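Local atomic coordinates of Low molecular weight protein-tyrosine-phosphatase YfkJ (Bacillus subtilis, PDB entry 4ETM), a protein that removes phosphate from phosphotyrosine residues of proteins by hydrolysis and takes part in resistance to ethanol stress. Residues A[24-29]-A[60-65]. Sequence-based numbering, arbitrary orientation.
With K (potassium ion), chain E; PO4 (phosphate ion), chain C.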
# COMPACT_ATOMS: atom_id res chain seq x y z
N VAL A 24 -0.24 -1.17 12.82
CA VAL A 24 -0.11 0.11 12.13
C VAL A 24 -1.31 0.42 11.25
O VAL A 24 -1.73 -0.41 10.42
CB VAL A 24 1.18 0.16 11.26
CG1 VAL A 24 1.30 1.49 10.53
CG2 VAL A 24 2.42 -0.07 12.11
N CYS A 25 -1.85 1.62 11.43
CA CYS A 25 -2.90 2.11 10.54
C CYS A 25 -2.53 3.52 10.07
O CYS A 25 -1.38 3.92 10.15
CB CYS A 25 -4.26 2.07 11.22
SG CYS A 25 -4.44 3.07 12.69
N LEU A 26 -3.50 4.26 9.57
CA LEU A 26 -3.22 5.59 9.04
C LEU A 26 -3.13 6.64 10.14
O LEU A 26 -2.11 7.34 10.26
CB LEU A 26 -4.31 5.96 8.02
CG LEU A 26 -4.18 7.35 7.40
CD1 LEU A 26 -2.89 7.45 6.63
CD2 LEU A 26 -5.38 7.64 6.49
N GLY A 27 -4.17 6.74 10.96
CA GLY A 27 -4.20 7.79 11.97
C GLY A 27 -3.72 7.39 13.35
O GLY A 27 -3.39 8.23 14.19
N ASN A 28 -3.72 6.09 13.58
CA ASN A 28 -3.46 5.53 14.90
C ASN A 28 -4.44 6.07 15.96
O ASN A 28 -4.09 6.34 17.10
CB ASN A 28 -1.99 5.68 15.25
CG ASN A 28 -1.61 4.98 16.52
OD1 ASN A 28 -0.90 5.56 17.31
ND2 ASN A 28 -2.09 3.75 16.74
N ILE A 29 -5.69 6.20 15.55
CA ILE A 29 -6.78 6.49 16.48
C ILE A 29 -7.96 5.52 16.39
O ILE A 29 -8.70 5.35 17.35
CB ILE A 29 -7.30 7.95 16.37
CG1 ILE A 29 -7.65 8.31 14.92
CG2 ILE A 29 -6.28 8.91 16.95
CD1 ILE A 29 -8.59 9.52 14.81
N GLY A 60 0.37 8.54 9.46
CA GLY A 60 0.25 9.99 9.44
C GLY A 60 0.42 10.59 10.82
O GLY A 60 0.44 9.86 11.81
N GLY A 61 0.52 11.91 10.88
CA GLY A 61 0.82 12.57 12.14
C GLY A 61 -0.26 13.50 12.66
O GLY A 61 -0.02 14.23 13.63
N TRP A 62 -1.45 13.48 12.07
CA TRP A 62 -2.49 14.43 12.46
C TRP A 62 -2.94 14.30 13.91
O TRP A 62 -3.36 15.28 14.50
CB TRP A 62 -3.73 14.26 11.58
CG TRP A 62 -3.44 14.17 10.16
CD1 TRP A 62 -3.23 15.20 9.29
CD2 TRP A 62 -3.30 12.97 9.41
NE1 TRP A 62 -2.99 14.71 8.03
CE2 TRP A 62 -3.02 13.34 8.08
CE3 TRP A 62 -3.40 11.60 9.72
CZ2 TRP A 62 -2.84 12.40 7.06
CZ3 TRP A 62 -3.20 10.68 8.72
CH2 TRP A 62 -2.93 11.08 7.41
N HIS A 63 -2.83 13.10 14.49
CA HIS A 63 -3.47 12.84 15.78
C HIS A 63 -2.49 12.51 16.89
O HIS A 63 -2.91 12.10 17.97
CB HIS A 63 -4.45 11.68 15.63
CG HIS A 63 -5.38 11.82 14.47
ND1 HIS A 63 -6.29 12.85 14.37
CD2 HIS A 63 -5.54 11.06 13.37
CE1 HIS A 63 -6.98 12.71 13.25
NE2 HIS A 63 -6.55 11.62 12.63
N ILE A 64 -1.21 12.67 16.62
CA ILE A 64 -0.17 12.42 17.61
C ILE A 64 -0.52 12.94 19.01
O ILE A 64 -0.85 14.13 19.19
CB ILE A 64 1.20 12.98 17.17
CG1 ILE A 64 1.69 12.26 15.92
CG2 ILE A 64 2.20 12.89 18.31
CD1 ILE A 64 2.95 12.83 15.30
N GLY A 65 -0.49 12.04 19.98
CA GLY A 65 -0.75 12.40 21.36
C GLY A 65 -2.19 12.27 21.81
O GLY A 65 -2.49 12.45 22.99
K K E . 0.07 4.30 20.05
P PO4 C . -7.31 5.04 11.68
O1 PO4 C . -8.44 5.94 11.21
O2 PO4 C . -6.76 5.64 12.93
O3 PO4 C . -6.28 4.95 10.60
O4 PO4 C . -7.84 3.63 11.85
O HOH W 1 -1.88 10.54 13.67
O HOH W 2 -3.19 4.22 20.30
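Leu-26 and Gly-60 join the two backbones, which run in nearly the same direction (16° apart), and Gly-60 N donates to Leu-26 O at 2.9 Å where the P-loop of this low molecular weight tyrosine phosphatase runs beside the loop that follows strand 52-58. One residue on, a water bridges the two backbones: it donates to Gly-27 O and to Gly-60 O and accepts from the N-H of His-63, in the type I turn 61-64. The side-chain contacts are mostly van der Waals and CH-pi. His-63 has its imidazole clamped, with Ile-29 CD1 in a CH-pi contact over one face, 3.7 Å from the ring centroid, and CB of the preceding Trp-62 over the other; Gly-27 O sits at the ring edge, 3.6 Å from His-63 CD2. In Ile-29, chi1 of 52° puts CG1 between the backbone N and the carbonyl carbon, and the extended chi2 carries CD1 over the ring, while CG2 packs 3.6 Å from His-63 CB. Leu-26 meets Trp-62 at the indole's six-membered end, its CD1 in the ring plane and 3.7 Å from CH2; Phe-119 of the second subunit packs on Leu-26 and meets the Trp-62 ring edge-to-face. The loop 60-65 thus lines the outer side of the phosphate cradle, which begins at the nucleophile Cys-25. Inside it, phosphate O2 takes the N-H of Ile-29, and Gly-27 N donates to phosphate O3 at 2.8 Å, almost linear at 175°, with a weaker bond from Leu-26 N.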